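PDB 4Z9D: pertussis toxin-like subunit ArtA from Escherichia coli, which probably acts as the ADP-ribosyltransferase subunit of a pertussis-like AB5 toxin, using NAD to inhibit trimeric G proteins. Local coordinates for residues 4-9 / 154-159; 80-85 / 123-128; 134-139 / 145-150. The protein carries 2 engineered substitutions. All blocks are in the same frame, centred on the assembly; numbering follows the deposited sequence.

Interaction 1 of 3, residues 4-9 / 154-159; sequences TDFVYR and ARYVPG. With NAD (nicotinamide-adenine-dinucleotide), chain F.
In this pertussis toxin-like ADP-ribosyltransferase fold, Phe6, which opens the outer strand 6-11 of the four-stranded antiparallel sheet, and Thr4, in the loop leading into it, meet Tyr156 and Gly159 of the loop that follows the last strand, 144-152. The same strand delivers Arg9 to the bound NAD, so one short element serves a surface contact at its beginning and the ligand pocket further on.

The contact itself is slight. Tyr156 sends its hydroxyl to the edge of the Phe6 ring, near the ring plane, with OH 3.7 Å from Phe6 CE2, and the two side chains cross at about a right angle. CG of Tyr156 stands anti to the backbone N (chi1 175°), which carries the phenol out to that edge. Its OH also makes a weak hydrogen bond with Arg83 NE, and Val131 of strand 130-139 touches both aromatic residues. Thr4 OG1 lies 3.5 Å from Gly159 O without bonding to it; the hydroxyl is instead hydrogen-bonded to Gly1 O.

Arg9 shows what a strand can do with a long side chain. CG is anti to the backbone N (chi1 174°) and the chain stays extended as far as NE, spanning the distance to the pyrophosphate. There the phosphorus PA lies in the guanidinium plane, off its edge, and the bonds go to the oxygens. Asp11 forms a salt bridge with NH2, Ala52 O accepts a bond from NH1, and Phe23 adds a cation-pi contact, so the group is held by several partners besides NAD. Arg9 NH2 donates to NAD O1A at 2.9 Å and, weakly, to O1N. Arg9 NH1 approaches NAD O1N to 2.5 Å, an unusually short bond whose exact length calls for caution.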
# COMPACT_ATOMS: atom_id res chain seq x y z
N THR A 4 -7.04 7.15 15.44
CA THR A 4 -7.15 6.09 14.44
C THR A 4 -6.03 6.14 13.39
O THR A 4 -5.67 7.21 12.88
CB THR A 4 -8.50 6.16 13.72
OG1 THR A 4 -9.56 6.14 14.69
CG2 THR A 4 -8.68 4.99 12.74
N ASP A 5 -5.49 4.96 13.08
CA ASP A 5 -4.52 4.82 12.01
C ASP A 5 -5.23 4.83 10.66
O ASP A 5 -6.13 4.03 10.42
CB ASP A 5 -3.73 3.52 12.15
CG ASP A 5 -2.69 3.56 13.26
OD1 ASP A 5 -2.22 4.67 13.60
OD2 ASP A 5 -2.37 2.48 13.80
N PHE A 6 -4.84 5.76 9.80
CA PHE A 6 -5.32 5.75 8.41
C PHE A 6 -4.14 5.60 7.48
O PHE A 6 -3.05 6.08 7.79
CB PHE A 6 -6.12 7.01 8.09
CG PHE A 6 -7.47 7.06 8.75
CD1 PHE A 6 -7.63 7.69 9.97
CD2 PHE A 6 -8.56 6.46 8.16
CE1 PHE A 6 -8.86 7.73 10.59
CE2 PHE A 6 -9.80 6.49 8.77
CZ PHE A 6 -9.95 7.13 9.99
N VAL A 7 -4.34 4.90 6.37
CA VAL A 7 -3.30 4.77 5.35
C VAL A 7 -3.83 5.08 3.96
O VAL A 7 -5.05 5.17 3.75
CB VAL A 7 -2.68 3.35 5.35
CG1 VAL A 7 -2.04 3.03 6.69
CG2 VAL A 7 -3.73 2.30 5.01
N TYR A 8 -2.92 5.27 3.02
CA TYR A 8 -3.28 5.49 1.62
C TYR A 8 -2.82 4.36 0.71
O TYR A 8 -1.77 3.75 0.94
CB TYR A 8 -2.68 6.77 1.09
CG TYR A 8 -3.09 8.04 1.78
CD1 TYR A 8 -4.30 8.64 1.49
CD2 TYR A 8 -2.24 8.66 2.68
CE1 TYR A 8 -4.67 9.84 2.09
CE2 TYR A 8 -2.61 9.84 3.31
CZ TYR A 8 -3.82 10.43 3.00
OH TYR A 8 -4.17 11.61 3.61
N ARG A 9 -3.56 4.15 -0.37
CA ARG A 9 -3.09 3.25 -1.43
C ARG A 9 -3.40 3.85 -2.79
O ARG A 9 -4.51 4.30 -3.04
CB ARG A 9 -3.73 1.85 -1.31
CG ARG A 9 -3.37 0.93 -2.49
CD ARG A 9 -3.76 -0.54 -2.28
NE ARG A 9 -3.58 -1.28 -3.54
CZ ARG A 9 -2.42 -1.72 -4.00
NH1 ARG A 9 -1.31 -1.56 -3.28
NH2 ARG A 9 -2.37 -2.34 -5.18
N ALA A 154 -20.03 5.29 0.76
CA ALA A 154 -21.16 5.32 1.68
C ALA A 154 -21.20 4.09 2.59
O ALA A 154 -21.84 4.13 3.65
CB ALA A 154 -22.47 5.44 0.92
N ARG A 155 -20.51 3.03 2.18
CA ARG A 155 -20.50 1.76 2.91
C ARG A 155 -19.41 1.70 3.98
O ARG A 155 -19.29 0.71 4.70
CB ARG A 155 -20.29 0.60 1.93
CG ARG A 155 -21.22 0.57 0.73
CD ARG A 155 -22.67 0.46 1.09
NE ARG A 155 -22.98 -0.83 1.70
CZ ARG A 155 -24.15 -1.45 1.59
NH1 ARG A 155 -24.33 -2.62 2.19
NH2 ARG A 155 -25.13 -0.92 0.87
N TYR A 156 -18.57 2.74 4.05
CA TYR A 156 -17.51 2.80 5.06
C TYR A 156 -18.06 2.56 6.47
O TYR A 156 -19.09 3.11 6.86
CB TYR A 156 -16.79 4.16 5.01
CG TYR A 156 -15.76 4.34 6.11
CD1 TYR A 156 -15.96 5.29 7.11
CD2 TYR A 156 -14.63 3.55 6.18
CE1 TYR A 156 -15.05 5.46 8.14
CE2 TYR A 156 -13.70 3.70 7.21
CZ TYR A 156 -13.92 4.66 8.19
OH TYR A 156 -13.02 4.82 9.22
N VAL A 157 -17.37 1.70 7.22
CA VAL A 157 -17.70 1.43 8.62
C VAL A 157 -16.74 2.16 9.54
O VAL A 157 -15.56 1.83 9.60
CB VAL A 157 -17.68 -0.09 8.92
CG1 VAL A 157 -17.83 -0.35 10.41
CG2 VAL A 157 -18.76 -0.79 8.14
N PRO A 158 -17.24 3.18 10.25
CA PRO A 158 -16.40 4.00 11.13
C PRO A 158 -15.95 3.25 12.37
O PRO A 158 -16.62 2.32 12.82
CB PRO A 158 -17.31 5.17 11.53
CG PRO A 158 -18.49 5.11 10.62
CD PRO A 158 -18.63 3.69 10.18
N GLY A 159 -14.81 3.67 12.91
CA GLY A 159 -14.32 3.15 14.17
C GLY A 159 -12.93 3.68 14.42
O GLY A 159 -12.32 4.29 13.54
PA NAD F . 0.40 -4.05 -7.02
O1A NAD F . -0.30 -4.32 -5.73
O2A NAD F . 0.82 -5.19 -7.88
O5B NAD F . -0.54 -3.03 -7.86
C5B NAD F . -0.26 -2.59 -9.20
C4B NAD F . -1.55 -2.77 -10.03
O4B NAD F . -1.86 -4.19 -10.18
C3B NAD F . -2.72 -2.24 -9.26
O3B NAD F . -2.74 -0.79 -9.41
C2B NAD F . -3.84 -2.89 -10.03
O2B NAD F . -3.82 -2.36 -11.34
C1B NAD F . -3.31 -4.33 -10.12
N9A NAD F . -3.52 -5.25 -8.95
C8A NAD F . -3.00 -5.32 -7.73
N7A NAD F . -3.52 -6.39 -7.12
C5A NAD F . -4.36 -6.99 -7.96
C6A NAD F . -5.14 -8.08 -7.85
N6A NAD F . -5.09 -8.73 -6.68
N1A NAD F . -5.93 -8.51 -8.85
C2A NAD F . -5.93 -7.80 -10.04
N3A NAD F . -5.11 -6.66 -10.14
C4A NAD F . -4.35 -6.28 -9.10
O3 NAD F . 1.69 -3.19 -6.74
PN NAD F . 1.71 -1.88 -5.77
O1N NAD F . 0.79 -2.07 -4.61
O2N NAD F . 1.61 -0.67 -6.61
O5D NAD F . 3.18 -2.04 -5.20
C5D NAD F . 4.33 -2.12 -6.06
C4D NAD F . 5.56 -1.60 -5.33
O4D NAD F . 5.17 -0.28 -4.81
C3D NAD F . 5.91 -2.47 -4.10
O3D NAD F . 7.30 -2.39 -3.79
C2D NAD F . 5.12 -1.73 -3.04
O2D NAD F . 5.60 -2.05 -1.71
C1D NAD F . 5.38 -0.27 -3.39
N1N NAD F . 4.39 0.61 -2.68
C2N NAD F . 3.13 0.88 -3.27
C3N NAD F . 2.16 1.65 -2.63
C7N NAD F . 0.92 1.93 -3.23
O7N NAD F . 0.16 2.90 -2.69
N7N NAD F . 0.58 1.26 -4.34
C4N NAD F . 2.45 2.16 -1.37
C5N NAD F . 3.69 1.91 -0.78
C6N NAD F . 4.65 1.13 -1.41

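Interaction 2 of 3, residues 80-85 / 123-128; sequences YRIRAN and EHIPGE
Ile82 and Ile125 provide the apolar part of this contact, meeting tip to tip through their CG2 methyls at 3.7 Å. In both residues CG1 stands beside the backbone N (chi1 -50° for Ile82 and -58° for Ile125), which leaves CG2 anti to that N, and the same branch faces its partner in each residue. Both side chains, themselves buried, also touch Phe23. Ile82 belongs to strand 77-83 of the four-stranded antiparallel sheet, whereas Ile125 belongs to the short strand 124-125, paired with 23-24; the methyl contact thus bridges two separate sheets of the fold. The side chain of Ile82 lies about 8 Å from the bound NAD.

Polar groups approach more loosely. The guanidinium of Arg83 passes obliquely by the backbone oxygen of Glu128, with NH2 4.4 Å from Glu128 O, which is too far for a hydrogen bond. Its bonds run elsewhere: NH1 to Thr161 OG1 and NH2 to Val157 O. Asn129, which directly follows Glu128 in the chain, ties the two segments together indirectly, since its ND2 bonds to Arg83 O.

With no hydrogen bond running between 80-85 and 123-128, direct cohesion here rests on van der Waals contact between branched side chains, while the buried arginine probably meets its polar needs largely from the loop that holds Val157 and Thr161.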
# COMPACT_ATOMS: atom_id res chain seq x y z
N TYR A 80 -6.71 5.99 -2.57
CA TYR A 80 -7.70 5.56 -1.60
C TYR A 80 -7.24 5.86 -0.18
O TYR A 80 -6.08 5.64 0.15
CB TYR A 80 -7.99 4.06 -1.76
CG TYR A 80 -8.72 3.71 -3.02
CD1 TYR A 80 -10.12 3.68 -3.04
CD2 TYR A 80 -8.03 3.42 -4.19
CE1 TYR A 80 -10.80 3.36 -4.19
CE2 TYR A 80 -8.71 3.12 -5.35
CZ TYR A 80 -10.09 3.08 -5.35
OH TYR A 80 -10.77 2.77 -6.50
N ARG A 81 -8.15 6.37 0.65
CA ARG A 81 -7.85 6.52 2.06
C ARG A 81 -8.49 5.37 2.81
O ARG A 81 -9.66 5.07 2.59
CB ARG A 81 -8.36 7.85 2.62
CG ARG A 81 -7.74 8.13 3.98
CD ARG A 81 -8.42 9.26 4.73
NE ARG A 81 -8.61 10.47 3.93
CZ ARG A 81 -8.03 11.64 4.18
NH1 ARG A 81 -7.18 11.77 5.19
NH2 ARG A 81 -8.29 12.68 3.40
N ILE A 82 -7.73 4.74 3.69
CA ILE A 82 -8.16 3.48 4.29
C ILE A 82 -7.98 3.46 5.79
O ILE A 82 -6.93 3.83 6.29
CB ILE A 82 -7.37 2.28 3.69
CG1 ILE A 82 -7.37 2.31 2.16
CG2 ILE A 82 -7.88 0.93 4.22
CD1 ILE A 82 -6.31 1.41 1.53
N ARG A 83 -9.00 3.01 6.53
CA ARG A 83 -8.82 2.79 7.96
C ARG A 83 -8.02 1.51 8.19
O ARG A 83 -8.38 0.44 7.69
CB ARG A 83 -10.16 2.72 8.69
CG ARG A 83 -10.02 2.29 10.15
CD ARG A 83 -11.32 2.51 10.92
NE ARG A 83 -12.42 1.72 10.37
CZ ARG A 83 -12.57 0.40 10.55
NH1 ARG A 83 -11.68 -0.28 11.27
NH2 ARG A 83 -13.61 -0.23 10.02
N ALA A 84 -6.91 1.64 8.91
CA ALA A 84 -6.07 0.49 9.20
C ALA A 84 -6.58 -0.23 10.44
O ALA A 84 -7.16 0.39 11.33
CB ALA A 84 -4.61 0.91 9.40
N ASN A 85 -6.39 -1.54 10.47
CA ASN A 85 -6.69 -2.32 11.68
C ASN A 85 -5.65 -3.43 11.83
O ASN A 85 -4.54 -3.28 11.32
CB ASN A 85 -8.12 -2.86 11.65
CG ASN A 85 -8.42 -3.71 10.44
OD1 ASN A 85 -7.52 -4.20 9.75
ND2 ASN A 85 -9.72 -3.91 10.17
N GLU A 123 -3.34 -10.24 2.85
CA GLU A 123 -4.42 -10.92 2.11
C GLU A 123 -5.54 -10.02 1.58
O GLU A 123 -5.83 -10.03 0.38
CB GLU A 123 -5.04 -12.05 2.96
CG GLU A 123 -5.86 -13.02 2.09
CD GLU A 123 -6.72 -14.02 2.87
OE1 GLU A 123 -6.30 -14.52 3.93
OE2 GLU A 123 -7.85 -14.29 2.40
N HIS A 124 -6.19 -9.24 2.44
CA HIS A 124 -7.44 -8.60 2.04
C HIS A 124 -7.78 -7.40 2.90
O HIS A 124 -7.81 -7.50 4.11
CB HIS A 124 -8.60 -9.62 2.11
CG HIS A 124 -9.95 -9.04 1.79
ND1 HIS A 124 -10.22 -8.38 0.61
CD2 HIS A 124 -11.11 -9.02 2.50
CE1 HIS A 124 -11.48 -7.97 0.62
NE2 HIS A 124 -12.04 -8.35 1.75
N ILE A 125 -8.05 -6.27 2.25
CA ILE A 125 -8.65 -5.11 2.89
C ILE A 125 -10.11 -5.01 2.47
O ILE A 125 -10.40 -4.79 1.31
CB ILE A 125 -7.94 -3.80 2.48
CG1 ILE A 125 -6.45 -3.87 2.84
CG2 ILE A 125 -8.62 -2.57 3.11
CD1 ILE A 125 -5.62 -2.75 2.16
N PRO A 126 -11.05 -5.15 3.42
CA PRO A 126 -12.47 -5.02 3.08
C PRO A 126 -12.86 -3.65 2.52
O PRO A 126 -12.27 -2.62 2.88
CB PRO A 126 -13.18 -5.28 4.41
CG PRO A 126 -12.17 -6.02 5.26
CD PRO A 126 -10.84 -5.49 4.84
N GLY A 127 -13.86 -3.63 1.64
CA GLY A 127 -14.42 -2.38 1.15
C GLY A 127 -14.88 -1.46 2.25
O GLY A 127 -14.74 -0.24 2.15
N GLU A 128 -15.40 -2.05 3.33
CA GLU A 128 -15.90 -1.29 4.47
C GLU A 128 -14.81 -0.50 5.20
O GLU A 128 -15.12 0.41 5.97
CB GLU A 128 -16.63 -2.23 5.44
CG GLU A 128 -18.05 -2.52 4.97
CD GLU A 128 -18.76 -3.60 5.78
OE1 GLU A 128 -20.01 -3.60 5.78
OE2 GLU A 128 -18.07 -4.44 6.40

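Interaction 3 of 3, residues 134-139 / 145-150; sequences VELTYD and VSDGPG
Ser146 O is approached by three groups of the opposite strand. Thr137 N donates to it at 2.8 Å in a fairly straight bond (164° at the hydrogen), Leu136 CA brings a CA-H...O contact, and Thr137 OG1 lies 3.4 Å away, close enough for a weak interaction that remains unsettled. OG1 reaches there because it sits between the backbone N and the carbonyl carbon (chi1 68°), a rotation that also sets CG2 of Thr137 against Gly148 CA. Ser146 N returns a bond to Thr137 O, completing an antiparallel hydrogen-bonded pair.

These strands, 130-139 and 144-152, form a beta hairpin whose second strand is the outermost of the four-stranded sheet, and the register shifts by one residue at a beta bulge. Val134 pairs with Gly150 but Leu136 with Asp147, so Gly148 and Pro149 share the space opposite Glu135. Glu135 serves both: its N donates to Pro149 O at 3.0 Å, and its O takes a short bond of 2.6 Å from Gly148 N, which comes in almost in line with the carbonyl (170° at the oxygen) though bent at the hydrogen. The aliphatic part of Glu135 meanwhile crosses the proline ring, CB lying 3.9 Å from Pro149 CD.

On the face carrying Val134, Leu136 and Tyr138, Val134 CG1 packs on Asp147 CB at 3.6 Å, and Leu136 runs beside Asp147, CD2 lying 3.9 Å from OD2. The Asp147 carboxylate is engaged by Arg79 through a salt bridge at OD1 and by Tyr61 OH at OD2. Nearer the turn, the Tyr138 ring stacks with Tyr68, and Val145 CG2 meets its edge near the plane, 4.0 Å from CD2.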
# COMPACT_ATOMS: atom_id res chain seq x y z
N VAL A 134 -9.90 9.44 -4.46
CA VAL A 134 -9.68 10.64 -5.25
C VAL A 134 -9.03 10.25 -6.57
O VAL A 134 -7.95 9.65 -6.57
CB VAL A 134 -8.77 11.65 -4.50
CG1 VAL A 134 -8.44 12.84 -5.40
CG2 VAL A 134 -9.42 12.11 -3.22
N GLU A 135 -9.65 10.60 -7.70
CA GLU A 135 -9.01 10.37 -9.00
C GLU A 135 -7.83 11.31 -9.13
O GLU A 135 -7.97 12.50 -8.85
CB GLU A 135 -9.97 10.63 -10.17
CG GLU A 135 -11.39 10.13 -9.98
CD GLU A 135 -12.21 10.20 -11.27
OE1 GLU A 135 -13.43 9.93 -11.20
OE2 GLU A 135 -11.64 10.53 -12.33
N LEU A 136 -6.68 10.81 -9.56
CA LEU A 136 -5.49 11.66 -9.72
C LEU A 136 -5.35 12.13 -11.15
O LEU A 136 -5.60 11.37 -12.09
CB LEU A 136 -4.22 10.91 -9.28
CG LEU A 136 -4.18 10.42 -7.83
CD1 LEU A 136 -2.91 9.66 -7.53
CD2 LEU A 136 -4.31 11.60 -6.88
N THR A 137 -5.03 13.40 -11.34
CA THR A 137 -4.77 13.92 -12.68
C THR A 137 -3.27 14.01 -12.93
O THR A 137 -2.50 14.23 -11.99
CB THR A 137 -5.43 15.30 -12.89
OG1 THR A 137 -4.75 16.25 -12.07
CG2 THR A 137 -6.91 15.26 -12.49
N TYR A 138 -2.85 13.86 -14.18
CA TYR A 138 -1.44 13.89 -14.54
C TYR A 138 -1.18 14.84 -15.71
O TYR A 138 -1.82 14.72 -16.75
CB TYR A 138 -0.95 12.49 -14.90
CG TYR A 138 0.53 12.39 -15.21
CD1 TYR A 138 0.96 11.86 -16.41
CD2 TYR A 138 1.48 12.79 -14.29
CE1 TYR A 138 2.30 11.74 -16.71
CE2 TYR A 138 2.83 12.68 -14.58
CZ TYR A 138 3.23 12.15 -15.78
OH TYR A 138 4.57 12.03 -16.07
N ASP A 139 -0.27 15.78 -15.50
CA ASP A 139 0.21 16.65 -16.58
C ASP A 139 1.61 16.19 -16.94
O ASP A 139 2.59 16.49 -16.26
CB ASP A 139 0.21 18.12 -16.14
CG ASP A 139 0.83 19.06 -17.18
OD1 ASP A 139 0.88 20.28 -16.91
OD2 ASP A 139 1.24 18.60 -18.26
N VAL A 145 1.25 16.03 -10.60
CA VAL A 145 0.13 15.18 -10.19
C VAL A 145 -0.76 15.97 -9.24
O VAL A 145 -0.28 16.52 -8.25
CB VAL A 145 0.62 13.89 -9.48
CG1 VAL A 145 -0.56 12.98 -9.16
CG2 VAL A 145 1.65 13.16 -10.34
N SER A 146 -2.05 16.04 -9.53
CA SER A 146 -3.00 16.74 -8.66
C SER A 146 -4.24 15.89 -8.36
O SER A 146 -4.43 14.83 -8.95
CB SER A 146 -3.46 18.06 -9.30
OG SER A 146 -2.39 19.00 -9.38
N ASP A 147 -5.07 16.37 -7.44
CA ASP A 147 -6.33 15.71 -7.09
C ASP A 147 -7.44 16.07 -8.07
O ASP A 147 -7.71 17.26 -8.28
CB ASP A 147 -6.77 16.07 -5.68
CG ASP A 147 -5.89 15.46 -4.61
OD1 ASP A 147 -6.30 15.52 -3.43
OD2 ASP A 147 -4.81 14.92 -4.94
N GLY A 148 -8.06 15.05 -8.66
CA GLY A 148 -9.28 15.24 -9.43
C GLY A 148 -10.50 15.01 -8.54
O GLY A 148 -10.44 15.26 -7.34
N PRO A 149 -11.61 14.55 -9.14
CA PRO A 149 -12.86 14.36 -8.40
C PRO A 149 -12.71 13.35 -7.26
O PRO A 149 -12.06 12.31 -7.44
CB PRO A 149 -13.82 13.81 -9.46
CG PRO A 149 -13.20 14.17 -10.77
CD PRO A 149 -11.72 14.15 -10.55
N GLY A 150 -13.33 13.64 -6.13
CA GLY A 150 -13.29 12.72 -5.01
C GLY A 150 -14.62 11.99 -4.92
O GLY A 150 -15.65 12.50 -5.36

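In the fold
Interactions 1 and 2 are neighbours, their centres about 7 Å apart, and strands 6-11 and 77-83 are joined directly by bonds such as Val7 O to Ile82 N. They differ in depth: interaction 2 is mostly buried and apolar, interaction 1 a thin surface contact. Interaction 3, its centre about 20 Å from that of interaction 1 and about 21 Å from that of interaction 2, is also at the surface, yet backbone hydrogen bonds dominate it because its segments are adjacent strands of one hairpin. All three reach the four-stranded sheet. Along the chain, interactions 2 and 3 follow one another inside the loop that interaction 1 closes, which brings the fold's beginning near its later part.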